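Local coordinates for protein beta-mannosidase (Trichoderma harzianum, PDB 4CVU) that probably hydrolyses terminal beta-linked mannose residues from glycans and mannan-derived oligosaccharides, as a fungal beta-mannosidase of glycoside hydrolase family 2, at residues A[503-506]-A[507-510]; A[173-177]-A[178-182]. All blocks are in the same frame, centred on the assembly; numbering follows the deposited sequence.

Interaction 1: residues A[503-506]-A[507-510]; sequences PATY and PYVL. With NA (sodium ion), chain B; NA (sodium ion), chain C; MAN (alpha-D-mannopyranose), chain D; NAG (2-acetamido-2-deoxy-beta-D-glucopyranose), chain E.
Leu-510 N gives its hydrogen to Tyr-506 O across 2.8 Å, nearly straight at the hydrogen (166°). One residue earlier, Val-509 N reaches Thr-505 O at 3.1 Å. These two i to i+4 bonds form the opening turn of helix 506-528. Pro-507 fits here without costing that helix a bond: its CD packs against the carbonyl oxygens of Pro-503 and Ala-504, on the side where another residue would carry its N-H. With CG anti to the backbone N (chi1 177°), the Tyr-506 ring runs forward along the new turn toward Leu-510. Leu-510 CB lies over one of its faces, and the phenol OH meets Leu-510 CD1 at 3.8 Å. Nearer the backbone on the same ring, CD1 touches Val-509 CG2 at 3.9 Å, the two side chains crossing at about a right angle. Beyond the segments, Leu-495 and Gln-499 of helix 490-501 also pack on this tyrosine, which is buried against helix 490-501. Two sodium ions mark the start of the turn. One is bound by Thr-505 OG1 together with Asp-502, though the modelled OG1-sodium length is short for this metal and therefore doubtful. The other takes Ala-504 O at 2.5 Å and a water, which in turn accepts a weak bond from Tyr-508 N. Glycan attached to the protein lies along the outer side of the helix: mannose O6 donates to Tyr-508 O at 2.7 Å and also sits near CD1 of the Tyr-508 ring, while Leu-510 CD2 approaches C5 of an N-acetylglucosamine at 3.7 Å.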
ATOM      1  N   PRO A 503      20.927  11.832  43.650  1.00 53.15           N
ATOM      2  CA  PRO A 503      21.243  13.071  44.356  1.00 54.05           C
ATOM      3  C   PRO A 503      22.732  13.237  44.670  1.00 57.91           C
ATOM      4  O   PRO A 503      23.261  14.347  44.593  1.00 54.83           O
ATOM      5  CB  PRO A 503      20.453  12.956  45.664  1.00 55.78           C
ATOM      6  CG  PRO A 503      19.386  11.961  45.417  1.00 53.75           C
ATOM      7  CD  PRO A 503      19.807  11.100  44.266  1.00 52.68           C
ATOM      8  N   ALA A 504      23.405  12.143  45.016  1.00 58.69           N
ATOM      9  CA  ALA A 504      24.806  12.229  45.450  1.00 58.87           C
ATOM     10  C   ALA A 504      25.741  12.640  44.312  1.00 58.34           C
ATOM     11  O   ALA A 504      26.680  13.392  44.531  1.00 59.10           O
ATOM     12  CB  ALA A 504      25.260  10.909  46.055  1.00 59.79           C
ATOM     13  N   THR A 505      25.470  12.151  43.102  1.00 56.23           N
ATOM     14  CA  THR A 505      26.297  12.441  41.937  1.00 55.03           C
ATOM     15  C   THR A 505      25.846  13.717  41.160  1.00 53.54           C
ATOM     16  O   THR A 505      26.532  14.200  40.279  1.00 52.19           O
ATOM     17  CB  THR A 505      26.281  11.232  40.993  1.00 57.77           C
ATOM     18  OG1 THR A 505      26.571  10.029  41.743  1.00 63.20           O
ATOM     19  CG2 THR A 505      27.322  11.362  39.889  1.00 61.44           C
ATOM     20  N   TYR A 506      24.700  14.267  41.520  1.00 51.97           N
ATOM     21  CA  TYR A 506      24.140  15.412  40.806  1.00 50.00           C
ATOM     22  C   TYR A 506      25.070  16.642  40.701  1.00 49.63           C
ATOM     23  O   TYR A 506      25.189  17.212  39.628  1.00 50.23           O
ATOM     24  CB  TYR A 506      22.794  15.814  41.412  1.00 49.96           C
ATOM     25  CG  TYR A 506      22.209  17.028  40.748  1.00 49.46           C
ATOM     26  CD1 TYR A 506      21.798  16.971  39.430  1.00 47.63           C
ATOM     27  CD2 TYR A 506      22.123  18.242  41.426  1.00 48.65           C
ATOM     28  CE1 TYR A 506      21.266  18.082  38.802  1.00 50.35           C
ATOM     29  CE2 TYR A 506      21.610  19.357  40.814  1.00 50.07           C
ATOM     30  CZ  TYR A 506      21.179  19.271  39.497  1.00 49.82           C
ATOM     31  OH  TYR A 506      20.655  20.358  38.866  1.00 48.18           O
ATOM     32  N   PRO A 507      25.744  17.048  41.797  1.00 50.81           N
ATOM     33  CA  PRO A 507      26.635  18.211  41.628  1.00 50.46           C
ATOM     34  C   PRO A 507      27.752  17.964  40.621  1.00 49.81           C
ATOM     35  O   PRO A 507      28.169  18.888  39.914  1.00 47.72           O
ATOM     36  CB  PRO A 507      27.201  18.446  43.032  1.00 51.06           C
ATOM     37  CG  PRO A 507      26.201  17.815  43.947  1.00 51.68           C
ATOM     38  CD  PRO A 507      25.668  16.618  43.202  1.00 50.88           C
ATOM     39  N   TYR A 508      28.211  16.717  40.546  1.00 49.12           N
ATOM     40  CA  TYR A 508      29.172  16.342  39.528  1.00 50.22           C
ATOM     41  C   TYR A 508      28.572  16.535  38.137  1.00 47.54           C
ATOM     42  O   TYR A 508      29.206  17.157  37.308  1.00 46.70           O
ATOM     43  CB  TYR A 508      29.677  14.892  39.704  1.00 52.39           C
ATOM     44  CG  TYR A 508      30.660  14.465  38.651  1.00 52.00           C
ATOM     45  CD1 TYR A 508      31.984  14.861  38.714  1.00 57.38           C
ATOM     46  CD2 TYR A 508      30.279  13.656  37.603  1.00 53.11           C
ATOM     47  CE1 TYR A 508      32.900  14.477  37.748  1.00 56.24           C
ATOM     48  CE2 TYR A 508      31.186  13.272  36.624  1.00 55.34           C
ATOM     49  CZ  TYR A 508      32.492  13.691  36.709  1.00 55.81           C
ATOM     50  OH  TYR A 508      33.390  13.313  35.758  1.00 57.60           O
ATOM     51  N   VAL A 509      27.371  15.992  37.878  1.00 47.66           N
ATOM     52  CA  VAL A 509      26.789  16.110  36.519  1.00 47.20           C
ATOM     53  C   VAL A 509      26.357  17.540  36.210  1.00 44.92           C
ATOM     54  O   VAL A 509      26.424  17.931  35.074  1.00 42.88           O
ATOM     55  CB  VAL A 509      25.651  15.098  36.187  1.00 49.12           C
ATOM     56  CG1 VAL A 509      26.135  13.667  36.413  1.00 48.63           C
ATOM     57  CG2 VAL A 509      24.377  15.380  36.969  1.00 48.62           C
ATOM     58  N   LEU A 510      25.964  18.322  37.221  1.00 44.68           N
ATOM     59  CA  LEU A 510      25.724  19.752  37.001  1.00 46.21           C
ATOM     60  C   LEU A 510      27.015  20.458  36.532  1.00 46.06           C
ATOM     61  O   LEU A 510      26.980  21.289  35.617  1.00 46.83           O
ATOM     62  CB  LEU A 510      25.157  20.415  38.261  1.00 48.21           C
ATOM     63  CG  LEU A 510      24.673  21.850  38.113  1.00 48.44           C
ATOM     64  CD1 LEU A 510      23.560  21.978  37.082  1.00 48.40           C
ATOM     65  CD2 LEU A 510      24.177  22.359  39.446  1.00 50.41           C
TER
HETATM   66 NA    NA B1028      25.932   8.245  42.456  1.00 40.73          NA
HETATM   67 NA    NA C1029      29.058  13.590  45.234  1.00 33.21          NA
HETATM   68  C1  MAN D   5      35.534  19.909  37.317  1.00 47.38           C
HETATM   69  C2  MAN D   5      36.286  19.812  35.989  1.00 50.29           C
HETATM   70  C3  MAN D   5      35.326  19.755  34.829  1.00 51.04           C
HETATM   71  C4  MAN D   5      34.269  18.676  35.053  1.00 50.97           C
HETATM   72  C5  MAN D   5      33.556  18.968  36.358  1.00 47.79           C
HETATM   73  C6  MAN D   5      32.450  17.945  36.598  1.00 46.49           C
HETATM   74  O2  MAN D   5      37.095  18.657  35.974  1.00 52.67           O
HETATM   75  O3  MAN D   5      36.000  19.477  33.623  1.00 56.98           O
HETATM   76  O4  MAN D   5      33.369  18.663  33.946  1.00 53.27           O
HETATM   77  O5  MAN D   5      34.502  18.945  37.425  1.00 46.66           O
HETATM   78  O6  MAN D   5      31.652  18.317  37.710  1.00 43.65           O
HETATM   79  C1  NAG E   2      25.958  26.451  41.361  1.00 46.47           C
HETATM   80  C2  NAG E   2      27.306  26.542  40.684  1.00 45.87           C
HETATM   81  C3  NAG E   2      27.699  25.175  40.161  1.00 46.68           C
HETATM   82  C4  NAG E   2      27.648  24.114  41.253  1.00 47.95           C
HETATM   83  C5  NAG E   2      26.240  24.189  41.840  1.00 50.40           C
HETATM   84  C6  NAG E   2      25.920  23.140  42.890  1.00 50.36           C
HETATM   85  C7  NAG E   2      27.896  28.593  39.495  1.00 48.83           C
HETATM   86  C8  NAG E   2      27.813  29.396  38.256  1.00 49.23           C
HETATM   87  N2  NAG E   2      27.278  27.416  39.527  1.00 48.43           N
HETATM   88  O3  NAG E   2      28.937  25.251  39.506  1.00 44.92           O
HETATM   89  O4  NAG E   2      27.828  22.853  40.637  1.00 48.81           O
HETATM   90  O5  NAG E   2      26.005  25.475  42.371  1.00 46.08           O
HETATM   91  O6  NAG E   2      27.047  23.087  43.703  1.00 58.91           O
HETATM   92  O7  NAG E   2      28.493  29.053  40.442  1.00 50.50           O
HETATM   93  O   HOH W   1      29.002  14.786  43.027  1.00 48.22           O

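Interaction 2: residues A[173-177]-A[178-182]; sequences QHWPA and SVVYP. With NAG (2-acetamido-2-deoxy-beta-D-glucopyranose), chain J; NAG (2-acetamido-2-deoxy-beta-D-glucopyranose), chain L.
Trp-175 and Val-180 meet because each holds a branch anti to its own carbonyl carbon: CG of the tryptophan (chi1 -68°) and CG1 of the valine (chi1 -64°). Val-180 CG1 thereby comes within 3.7 Å of Trp-175 CB and lies near the root of the indole, while Val-179 CG1, anti to its backbone N, reaches the same CB at 4.1 Å. Both valines cross the tryptophan at about a right angle. Val-179 turns its other methyl, CG2, to Pro-176 CD, and these two side chains run side by side in the same direction. On one indole face, the amide carbon of Gln-173 rests off-centre toward the rim. The backbone makes two overlapping type I beta turns, 176-179 and 177-180. Pro-176 O accepts from Val-179 N at 3.0 Å, with the donor well above the carbonyl plane, and again weakly from Val-180 N, which also makes a weak bond to Ala-177 O. Sugars attached to the protein flank the segment: His-174 NE2, hydrogen-bonded to Asn-167 O, lies near one N-acetylglucosamine, and Tyr-181 OH stands 3.5 Å from C1 of another. The loop joins helix 159-168 to strand 215-221 and packs Pro-176, Ser-178 and Val-179 on helix 490-501, while Gln-173 rests on helix 506-528.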
ATOM      1  N   GLN A 173      31.761   6.806  31.519  1.00 50.97           N
ATOM      2  CA  GLN A 173      30.659   7.290  32.328  1.00 50.46           C
ATOM      3  C   GLN A 173      29.348   6.541  32.072  1.00 48.64           C
ATOM      4  O   GLN A 173      29.048   6.104  30.945  1.00 48.68           O
ATOM      5  CB  GLN A 173      30.444   8.794  32.123  1.00 48.88           C
ATOM      6  CG  GLN A 173      29.518   9.394  33.164  1.00 49.19           C
ATOM      7  CD  GLN A 173      29.464  10.913  33.133  1.00 46.75           C
ATOM      8  OE1 GLN A 173      30.062  11.547  32.279  1.00 45.62           O
ATOM      9  NE2 GLN A 173      28.754  11.498  34.091  1.00 46.83           N
ATOM     10  N   HIS A 174      28.594   6.380  33.150  1.00 47.19           N
ATOM     11  CA  HIS A 174      27.247   5.851  33.101  1.00 47.87           C
ATOM     12  C   HIS A 174      26.330   6.734  33.919  1.00 48.49           C
ATOM     13  O   HIS A 174      26.775   7.403  34.853  1.00 47.69           O
ATOM     14  CB  HIS A 174      27.220   4.406  33.605  1.00 48.55           C
ATOM     15  CG  HIS A 174      28.011   3.482  32.741  1.00 50.05           C
ATOM     16  ND1 HIS A 174      29.333   3.185  32.986  1.00 50.48           N
ATOM     17  CD2 HIS A 174      27.687   2.853  31.586  1.00 50.23           C
ATOM     18  CE1 HIS A 174      29.778   2.372  32.044  1.00 52.13           C
ATOM     19  NE2 HIS A 174      28.806   2.169  31.172  1.00 52.28           N
ATOM     20  N   TRP A 175      25.054   6.729  33.543  1.00 46.22           N
ATOM     21  CA  TRP A 175      24.066   7.586  34.153  1.00 46.16           C
ATOM     22  C   TRP A 175      22.907   6.705  34.596  1.00 46.65           C
ATOM     23  O   TRP A 175      22.758   5.565  34.098  1.00 46.01           O
ATOM     24  CB  TRP A 175      23.543   8.605  33.117  1.00 44.97           C
ATOM     25  CG  TRP A 175      24.514   9.629  32.677  1.00 43.68           C
ATOM     26  CD1 TRP A 175      24.616  10.905  33.146  1.00 44.50           C
ATOM     27  CD2 TRP A 175      25.507   9.494  31.659  1.00 43.52           C
ATOM     28  NE1 TRP A 175      25.617  11.570  32.492  1.00 44.85           N
ATOM     29  CE2 TRP A 175      26.178  10.732  31.568  1.00 43.60           C
ATOM     30  CE3 TRP A 175      25.906   8.449  30.816  1.00 42.83           C
ATOM     31  CZ2 TRP A 175      27.225  10.950  30.677  1.00 43.22           C
ATOM     32  CZ3 TRP A 175      26.954   8.664  29.930  1.00 42.43           C
ATOM     33  CH2 TRP A 175      27.602   9.907  29.866  1.00 42.86           C
ATOM     34  N   PRO A 176      22.066   7.232  35.497  1.00 46.17           N
ATOM     35  CA  PRO A 176      20.837   6.532  35.873  1.00 48.18           C
ATOM     36  C   PRO A 176      19.958   6.255  34.661  1.00 47.01           C
ATOM     37  O   PRO A 176      19.986   7.008  33.690  1.00 46.07           O
ATOM     38  CB  PRO A 176      20.140   7.498  36.839  1.00 46.30           C
ATOM     39  CG  PRO A 176      21.224   8.375  37.330  1.00 46.61           C
ATOM     40  CD  PRO A 176      22.237   8.480  36.245  1.00 45.33           C
ATOM     41  N   ALA A 177      19.203   5.165  34.739  1.00 47.24           N
ATOM     42  CA  ALA A 177      18.363   4.707  33.662  1.00 47.42           C
ATOM     43  C   ALA A 177      17.372   5.790  33.200  1.00 47.04           C
ATOM     44  O   ALA A 177      17.153   5.954  32.014  1.00 46.33           O
ATOM     45  CB  ALA A 177      17.615   3.449  34.108  1.00 50.40           C
ATOM     46  N   SER A 178      16.814   6.548  34.142  1.00 47.50           N
ATOM     47  CA  SER A 178      15.850   7.586  33.810  1.00 47.35           C
ATOM     48  C   SER A 178      16.467   8.733  32.987  1.00 46.34           C
ATOM     49  O   SER A 178      15.768   9.393  32.223  1.00 44.64           O
ATOM     50  CB  SER A 178      15.153   8.121  35.077  1.00 48.29           C
ATOM     51  OG  SER A 178      16.057   8.766  35.940  1.00 49.40           O
ATOM     52  N   VAL A 179      17.775   8.941  33.137  1.00 44.52           N
ATOM     53  CA  VAL A 179      18.501   9.990  32.429  1.00 43.44           C
ATOM     54  C   VAL A 179      18.824   9.575  30.976  1.00 42.78           C
ATOM     55  O   VAL A 179      18.798  10.417  30.088  1.00 43.36           O
ATOM     56  CB  VAL A 179      19.780  10.387  33.190  1.00 44.86           C
ATOM     57  CG1 VAL A 179      20.631  11.361  32.397  1.00 44.52           C
ATOM     58  CG2 VAL A 179      19.435  11.020  34.547  1.00 45.51           C
ATOM     59  N   VAL A 180      19.114   8.304  30.744  1.00 43.80           N
ATOM     60  CA  VAL A 180      19.486   7.809  29.394  1.00 43.02           C
ATOM     61  C   VAL A 180      18.415   6.879  28.792  1.00 42.54           C
ATOM     62  O   VAL A 180      18.670   6.105  27.879  1.00 42.59           O
ATOM     63  CB  VAL A 180      20.864   7.098  29.430  1.00 45.25           C
ATOM     64  CG1 VAL A 180      21.951   8.094  29.801  1.00 45.45           C
ATOM     65  CG2 VAL A 180      20.868   5.920  30.396  1.00 45.94           C
ATOM     66  N   TYR A 181      17.214   6.948  29.339  1.00 43.50           N
ATOM     67  CA  TYR A 181      16.076   6.186  28.854  1.00 43.59           C
ATOM     68  C   TYR A 181      15.919   6.375  27.359  1.00 41.32           C
ATOM     69  O   TYR A 181      15.833   7.512  26.897  1.00 42.19           O
ATOM     70  CB  TYR A 181      14.826   6.681  29.562  1.00 45.67           C
ATOM     71  CG  TYR A 181      13.561   5.972  29.154  1.00 47.42           C
ATOM     72  CD1 TYR A 181      13.368   4.638  29.429  1.00 50.49           C
ATOM     73  CD2 TYR A 181      12.542   6.663  28.514  1.00 51.58           C
ATOM     74  CE1 TYR A 181      12.192   3.984  29.064  1.00 52.34           C
ATOM     75  CE2 TYR A 181      11.382   6.021  28.130  1.00 50.61           C
ATOM     76  CZ  TYR A 181      11.218   4.693  28.415  1.00 50.16           C
ATOM     77  OH  TYR A 181      10.036   4.108  28.042  1.00 55.46           O
ATOM     78  N   PRO A 182      15.917   5.291  26.587  1.00 41.10           N
ATOM     79  CA  PRO A 182      15.844   5.490  25.141  1.00 40.62           C
ATOM     80  C   PRO A 182      14.435   5.725  24.591  1.00 41.28           C
ATOM     81  O   PRO A 182      13.448   5.620  25.332  1.00 40.98           O
ATOM     82  CB  PRO A 182      16.355   4.173  24.572  1.00 43.27           C
ATOM     83  CG  PRO A 182      16.126   3.149  25.625  1.00 43.66           C
ATOM     84  CD  PRO A 182      15.913   3.860  26.952  1.00 44.09           C
TER
HETATM   85  C1  NAG J1005      25.633   0.085  29.367  1.00 56.15           C
HETATM   86  C2  NAG J1005      24.456  -0.873  29.353  1.00 60.74           C
HETATM   87  C3  NAG J1005      24.068  -1.416  30.717  1.00 61.10           C
HETATM   88  C4  NAG J1005      25.275  -1.901  31.526  1.00 63.00           C
HETATM   89  C5  NAG J1005      26.442  -0.923  31.424  1.00 63.29           C
HETATM   90  C6  NAG J1005      27.698  -1.494  32.099  1.00 61.73           C
HETATM   91  C7  NAG J1005      22.801  -0.607  27.611  1.00 61.06           C
HETATM   92  C8  NAG J1005      21.587   0.162  27.182  1.00 61.62           C
HETATM   93  N2  NAG J1005      23.297  -0.223  28.785  1.00 60.02           N
HETATM   94  O3  NAG J1005      23.179  -2.487  30.472  1.00 60.45           O
HETATM   95  O4  NAG J1005      24.877  -1.971  32.879  1.00 68.47           O
HETATM   96  O5  NAG J1005      26.704  -0.564  30.062  1.00 59.48           O
HETATM   97  O6  NAG J1005      28.773  -1.638  31.184  1.00 60.31           O
HETATM   98  O7  NAG J1005      23.273  -1.506  26.887  1.00 58.01           O
HETATM   99  C1  NAG L1007       7.024   2.322  27.828  1.00 41.26           C
HETATM  100  C2  NAG L1007       6.442   2.834  29.115  1.00 40.50           C
HETATM  101  C3  NAG L1007       7.411   2.551  30.252  1.00 41.32           C
HETATM  102  C4  NAG L1007       7.726   1.053  30.249  1.00 43.45           C
HETATM  103  C5  NAG L1007       8.212   0.613  28.864  1.00 45.98           C
HETATM  104  C6  NAG L1007       8.510  -0.878  28.773  1.00 45.02           C
HETATM  105  C7  NAG L1007       5.092   4.868  29.447  1.00 43.06           C
HETATM  106  C8  NAG L1007       4.958   6.352  29.189  1.00 45.32           C
HETATM  107  N2  NAG L1007       6.170   4.252  28.958  1.00 42.70           N
HETATM  108  O3  NAG L1007       6.810   2.996  31.469  1.00 41.69           O
HETATM  109  O4  NAG L1007       8.718   0.718  31.210  1.00 46.92           O
HETATM  110  O5  NAG L1007       7.210   0.917  27.916  1.00 43.39           O
HETATM  111  O6  NAG L1007       7.350  -1.587  29.132  1.00 47.91           O
HETATM  112  O7  NAG L1007       4.204   4.305  30.073  1.00 44.38           O

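Overall arrangement
Along the chain, interaction 2 comes first: residues 173-182 include a tight turn at 176-180 in the long loop between helix 159-168 and strand 215-221, in the galactose-binding-like domain. Interaction 1 follows more than three hundred residues later, where the connection after helix 490-501 leads into helix 506-528. The two are local and in series, neither nested nor crossed, yet their centres are 13 Å apart. They meet through Gln-173, whose NE2 lies 3.9 Å from Tyr-508 CE2 and near Val-509 CG1. The early loop thus packs against both helices of the later pair, tying the N-terminal region to them on the same side of the chain's centre.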